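N-terminal domain of PorA (28-171) (Porphyromonas gingivalis ATCC 33277, PDB 6KJK) belongs to a type IX secretion system cargo protein that influences PorXY-SigP signalling, in which this N-terminal domain forms a beta sandwich. Local coordinates at residues G52-Q57 against F65-G70; T110-P115 against G121-T126. One frame throughout, in Å; residues are numbered along the deposited sequence. Where two conformers were deposited one is given.

Contact 1 spans the two sheets of the sandwich, whereas contact 2 lies within one of them, at the loop end of a hairpin; their centres lie about 11 Å apart. They meet because strands 48-58 and 105-115 are neighbours in the mixed sheet. Two probable backbone hydrogen bonds join them: K53 N to S112 O and T55 N to T110 O, each 2.9 Å. F111 extends the join on the inner side, its CE1 packing 3.5 Å from G52 CA. On the other side K53 makes a cation-pi contact with F114. Strand 52-57 thus pairs edgewise with 110-115 while its I54 side packs onto 65-70.

Contact 1 of 2, residues G52-Q57 against F65-G70; sequences GKITKQ and FALCFG
G52 meets F69 and L67 at the start of an interface between the two sheets of a beta sandwich. Strand 52-57 belongs to the mixed sheet and strand 65-69 to the antiparallel one; the segment axes approach to 8.6 Å, at 154° between their N-to-C directions. That spacing, together with the absence of any hydrogen bond across the segments, identifies face-to-face packing of side chains rather than pairing of strands. With no side chain on G52, the F69 ring reaches the main chain directly: CD2 of F69 stands 3.9 Å from G52 N, whose hydrogen bond goes to S80 OG, not to the ring. The carbonyl oxygen of G52 is touched more loosely by L67, whose CD2 methyl comes to 4.2 Å from it.

I54 is next to face the other sheet. Its CG1 branch, turned to the backbone-N side, does the touching: it lies 4.0 Å from F65 CE1 and 4.4 Å from L67 CD2. The I54 and F65 side chains run antiparallel to one another, CG1 meeting the ring obliquely at CE1. L94 of strand 90-99 packs against both of them, making this a buried apolar cluster. C68, the next residue after L67, is disulfide-bonded to C72.

Q57 closes the segment at the exposed margin. Its CG sits between the backbone N and the carbonyl carbon (chi1 47°), and the extended chain beyond brings the amide to the edge of the F65 ring, OE1 in the ring plane and NE2 near it. The amide and ring planes are 85° apart. A single ring carbon takes most of the contact: F65 CE2 is 3.6 Å from Q57 NE2 and 3.7 Å from both CD and OE1 of that amide.

Contact 2 of 2, residues T110-P115 against G121-T126; sequences TFSCFP and GTELAT
C113 meets L124 and A125 through two backbone hydrogen bonds at the loop end of an antiparallel beta hairpin: C113 N to A125 O (2.9 Å, 166° at the hydrogen) and L124 N to C113 O (2.7 Å, 164°). Because the N-H and the carbonyl of C113 are served by successive residues, not by one, the register is irregular here, consistent with a beta bulge at L124-A125. Before it, E123 N is buried without a partner.

Further along the strands, S112 OG and T126 OG1 share a hydrogen bond of 2.7 Å across a non-hydrogen-bonded pair. Both oxygens lie beside their own backbone N, anti to the carbonyl carbon, which brings the hydroxyls together on one face of the sheet. On the same side T110 and T126 touch through their CG2 methyls at 3.5 Å, while T110 OG1 is hydrogen-bonded to N128 OD1.

The E123 chain bends at chi2 (86°) and lies side by side with F114, its CG 3.4 Å from ring atom CE2. T122 OG1, hydrogen-bonded to A119 O, meets that ring at its edge, in plane, 3.7 Å from CD2. L124 covers the P115 ring, with its CD1 methyl 3.6 Å from P115 N. From the loop side, T122 O reaches P115 CD at 3.2 Å.

Contact 1 of 2, residues G52-Q57 against F65-G70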
loop_
_atom_site.group_PDB
_atom_site.type_symbol
_atom_site.label_atom_id
_atom_site.label_comp_id
_atom_site.label_asym_id
_atom_site.label_seq_id
_atom_site.Cartn_x
_atom_site.Cartn_y
_atom_site.Cartn_z
ATOM N N GLY A 52 -5.126 -7.563 4.149
ATOM C CA GLY A 52 -4.087 -6.839 3.404
ATOM C C GLY A 52 -2.793 -6.852 4.201
ATOM O O GLY A 52 -2.812 -6.668 5.413
ATOM N N LYS A 53 -1.690 -7.124 3.508
ATOM C CA LYS A 53 -0.387 -7.222 4.162
ATOM C C LYS A 53 0.659 -6.461 3.379
ATOM O O LYS A 53 0.747 -6.585 2.150
ATOM C CB LYS A 53 0.085 -8.670 4.302
ATOM C CG LYS A 53 -0.868 -9.568 5.057
ATOM C CD LYS A 53 -0.186 -10.850 5.466
ATOM C CE LYS A 53 -1.202 -11.825 6.068
ATOM N NZ LYS A 53 -0.530 -13.051 6.601
ATOM N N ILE A 54 1.484 -5.722 4.110
ATOM C CA ILE A 54 2.755 -5.276 3.564
ATOM C C ILE A 54 3.714 -6.455 3.663
ATOM O O ILE A 54 4.053 -6.894 4.762
ATOM C CB ILE A 54 3.271 -4.046 4.312
ATOM C CG1 ILE A 54 2.309 -2.866 4.155
ATOM C CG2 ILE A 54 4.718 -3.722 3.888
ATOM C CD1 ILE A 54 2.181 -2.343 2.732
ATOM N N THR A 55 4.126 -6.987 2.522
ATOM C CA THR A 55 4.925 -8.207 2.483
ATOM C C THR A 55 6.410 -7.929 2.286
ATOM O O THR A 55 7.227 -8.845 2.483
ATOM C CB THR A 55 4.439 -9.144 1.361
ATOM O OG1 THR A 55 4.600 -8.475 0.117
ATOM C CG2 THR A 55 2.975 -9.537 1.521
ATOM N N LYS A 56 6.779 -6.714 1.880
ATOM C CA LYS A 56 8.174 -6.291 1.751
ATOM C C LYS A 56 8.214 -4.815 2.089
ATOM O O LYS A 56 7.305 -4.071 1.689
ATOM C CB LYS A 56 8.630 -6.423 0.292
ATOM C CG LYS A 56 8.474 -7.825 -0.337
ATOM C CD LYS A 56 8.899 -7.782 -1.815
ATOM C CE LYS A 56 7.870 -8.375 -2.797
ATOM N NZ LYS A 56 8.411 -9.498 -3.634
ATOM N N GLN A 57 9.259 -4.384 2.803
ATOM C CA GLN A 57 9.385 -2.986 3.186
ATOM C C GLN A 57 10.851 -2.569 3.146
ATOM O O GLN A 57 11.724 -3.202 3.758
ATOM C CB GLN A 57 8.835 -2.746 4.593
ATOM C CG GLN A 57 9.322 -3.783 5.638
ATOM C CD GLN A 57 8.969 -3.380 7.041
ATOM O OE1 GLN A 57 9.515 -2.416 7.573
ATOM N NE2 GLN A 57 8.031 -4.098 7.646
ATOM N N PHE A 65 6.112 3.541 8.108
ATOM C CA PHE A 65 4.953 3.479 7.225
ATOM C C PHE A 65 3.681 3.321 8.037
ATOM O O PHE A 65 3.702 2.914 9.207
ATOM C CB PHE A 65 5.084 2.354 6.177
ATOM C CG PHE A 65 5.026 0.955 6.734
ATOM C CD1 PHE A 65 3.792 0.314 6.888
ATOM C CD2 PHE A 65 6.207 0.256 7.061
ATOM C CE1 PHE A 65 3.735 -0.982 7.374
ATOM C CE2 PHE A 65 6.130 -1.046 7.504
ATOM C CZ PHE A 65 4.920 -1.656 7.690
ATOM N N ALA A 66 2.547 3.600 7.404
ATOM C CA ALA A 66 1.233 3.482 8.042
ATOM C C ALA A 66 0.265 2.985 6.988
ATOM O O ALA A 66 0.013 3.665 5.988
ATOM C CB ALA A 66 0.734 4.809 8.621
ATOM N N LEU A 67 -0.253 1.799 7.209
ATOM C CA LEU A 67 -1.216 1.152 6.325
ATOM C C LEU A 67 -2.640 1.457 6.768
ATOM O O LEU A 67 -2.976 1.307 7.947
ATOM C CB LEU A 67 -0.977 -0.354 6.429
ATOM C CG LEU A 67 -1.925 -1.252 5.647
ATOM C CD1 LEU A 67 -1.781 -1.006 4.139
ATOM C CD2 LEU A 67 -1.649 -2.707 5.957
ATOM N N CYS A 68 -3.503 1.827 5.824
ATOM C CA CYS A 68 -4.932 1.901 6.093
ATOM C C CYS A 68 -5.647 0.967 5.136
ATOM O O CYS A 68 -5.599 1.164 3.922
ATOM C CB CYS A 68 -5.460 3.311 5.874
ATOM S SG CYS A 68 -4.818 4.574 7.014
ATOM N N PHE A 69 -6.327 -0.031 5.673
ATOM C CA PHE A 69 -7.160 -0.914 4.862
ATOM C C PHE A 69 -8.167 -1.520 5.825
ATOM O O PHE A 69 -7.782 -2.337 6.669
ATOM C CB PHE A 69 -6.292 -1.984 4.220
ATOM C CG PHE A 69 -7.055 -2.882 3.330
ATOM C CD1 PHE A 69 -7.681 -2.387 2.195
ATOM C CD2 PHE A 69 -7.154 -4.238 3.596
ATOM C CE1 PHE A 69 -8.446 -3.219 1.381
ATOM C CE2 PHE A 69 -7.891 -5.081 2.771
ATOM C CZ PHE A 69 -8.510 -4.574 1.659
ATOM N N GLY A 70 -9.414 -1.086 5.758
ATOM C CA GLY A 70 -10.416 -1.467 6.764
ATOM C C GLY A 70 -10.259 -0.667 8.042
ATOM O O GLY A 70 -11.245 -0.109 8.538
#

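Contact 2 of 2, residues T110-P115 against G121-T126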
loop_
_atom_site.group_PDB
_atom_site.type_symbol
_atom_site.label_atom_id
_atom_site.label_comp_id
_atom_site.label_asym_id
_atom_site.label_seq_id
_atom_site.Cartn_x
_atom_site.Cartn_y
_atom_site.Cartn_z
ATOM N N THR A 110 5.739 -3.724 -0.913
ATOM C CA THR A 110 4.799 -4.563 -1.649
ATOM C C THR A 110 3.594 -4.768 -0.759
ATOM O O THR A 110 3.747 -5.041 0.433
ATOM C CB THR A 110 5.432 -5.899 -2.048
ATOM O OG1 THR A 110 6.566 -5.638 -2.891
ATOM C CG2 THR A 110 4.440 -6.792 -2.792
ATOM N N PHE A 111 2.407 -4.615 -1.326
ATOM C CA PHE A 111 1.152 -4.883 -0.639
ATOM C C PHE A 111 0.481 -6.031 -1.372
ATOM O O PHE A 111 0.330 -5.978 -2.613
ATOM C CB PHE A 111 0.254 -3.651 -0.666
ATOM C CG PHE A 111 -1.133 -3.926 -0.153
ATOM C CD1 PHE A 111 -1.422 -3.868 1.210
ATOM C CD2 PHE A 111 -2.142 -4.285 -1.033
ATOM C CE1 PHE A 111 -2.724 -4.123 1.670
ATOM C CE2 PHE A 111 -3.435 -4.558 -0.585
ATOM C CZ PHE A 111 -3.713 -4.462 0.758
ATOM N N SER A 112 0.000 -7.018 -0.629
ATOM C CA SER A 112 -0.848 -8.045 -1.218
ATOM C C SER A 112 -2.094 -8.261 -0.392
ATOM O O SER A 112 -2.090 -8.167 0.835
ATOM C CB SER A 112 -0.132 -9.402 -1.330
ATOM O OG SER A 112 0.982 -9.309 -2.203
ATOM N N CYS A 113 -3.138 -8.632 -1.100
ATOM C CA CYS A 113 -4.400 -9.067 -0.525
ATOM C C CYS A 113 -4.383 -10.594 -0.459
ATOM O O CYS A 113 -4.080 -11.244 -1.463
ATOM C CB CYS A 113 -5.517 -8.604 -1.476
ATOM S SG CYS A 113 -7.185 -8.598 -0.884
ATOM N N PHE A 114 -4.705 -11.153 0.695
ATOM C CA PHE A 114 -4.769 -12.594 0.834
ATOM C C PHE A 114 -6.175 -12.989 1.255
ATOM O O PHE A 114 -6.861 -12.222 1.951
ATOM C CB PHE A 114 -3.852 -13.047 1.965
ATOM C CG PHE A 114 -2.398 -12.900 1.660
ATOM C CD1 PHE A 114 -1.730 -11.687 1.874
ATOM C CD2 PHE A 114 -1.672 -13.989 1.198
ATOM C CE1 PHE A 114 -0.373 -11.578 1.607
ATOM C CE2 PHE A 114 -0.314 -13.870 0.937
ATOM C CZ PHE A 114 0.322 -12.655 1.146
ATOM N N PRO A 115 -6.626 -14.187 0.886
ATOM C CA PRO A 115 -7.826 -14.728 1.517
ATOM C C PRO A 115 -7.607 -14.768 3.014
ATOM O O PRO A 115 -6.476 -14.873 3.502
ATOM C CB PRO A 115 -7.924 -16.148 0.948
ATOM C CG PRO A 115 -7.033 -16.163 -0.250
ATOM C CD PRO A 115 -5.937 -15.202 0.068
ATOM N N GLY A 121 1.458 -18.040 -0.602
ATOM C CA GLY A 121 1.202 -18.317 -1.997
ATOM C C GLY A 121 -0.228 -18.123 -2.452
ATOM O O GLY A 121 -0.523 -18.369 -3.627
ATOM N N THR A 122 -1.128 -17.683 -1.574
ATOM C CA THR A 122 -2.527 -17.512 -1.932
ATOM C C THR A 122 -2.891 -16.073 -2.321
ATOM O O THR A 122 -4.077 -15.779 -2.466
ATOM C CB THR A 122 -3.435 -18.026 -0.809
ATOM O OG1 THR A 122 -3.139 -17.337 0.412
ATOM C CG2 THR A 122 -3.215 -19.512 -0.592
ATOM N N GLU A 123 -1.905 -15.187 -2.508
ATOM C CA GLU A 123 -2.172 -13.791 -2.862
ATOM C C GLU A 123 -3.243 -13.657 -3.941
ATOM O O GLU A 123 -3.154 -14.273 -5.005
ATOM C CB GLU A 123 -0.882 -13.142 -3.373
ATOM C CG GLU A 123 0.226 -12.999 -2.335
ATOM C CD GLU A 123 1.116 -14.240 -2.191
ATOM O OE1 GLU A 123 0.783 -15.306 -2.754
ATOM O OE2 GLU A 123 2.146 -14.141 -1.486
ATOM N N LEU A 124 -4.246 -12.812 -3.679
ATOM C CA LEU A 124 -5.283 -12.530 -4.659
ATOM C C LEU A 124 -4.945 -11.354 -5.558
ATOM O O LEU A 124 -5.441 -11.278 -6.689
ATOM C CB LEU A 124 -6.605 -12.203 -3.950
ATOM C CG LEU A 124 -7.050 -13.280 -2.962
ATOM C CD1 LEU A 124 -8.143 -12.761 -2.051
ATOM C CD2 LEU A 124 -7.525 -14.519 -3.709
ATOM N N ALA A 125 -4.137 -10.413 -5.066
ATOM C CA ALA A 125 -3.743 -9.231 -5.808
ATOM C C ALA A 125 -2.546 -8.623 -5.107
ATOM O O ALA A 125 -2.465 -8.667 -3.883
ATOM C CB ALA A 125 -4.862 -8.184 -5.863
ATOM N N THR A 126 -1.633 -8.070 -5.889
ATOM C CA THR A 126 -0.399 -7.511 -5.362
ATOM C C THR A 126 -0.074 -6.243 -6.118
ATOM O O THR A 126 -0.240 -6.177 -7.348
ATOM C CB THR A 126 0.736 -8.523 -5.584
ATOM O OG1 THR A 126 0.453 -9.685 -4.807
ATOM C CG2 THR A 126 2.100 -7.957 -5.173
#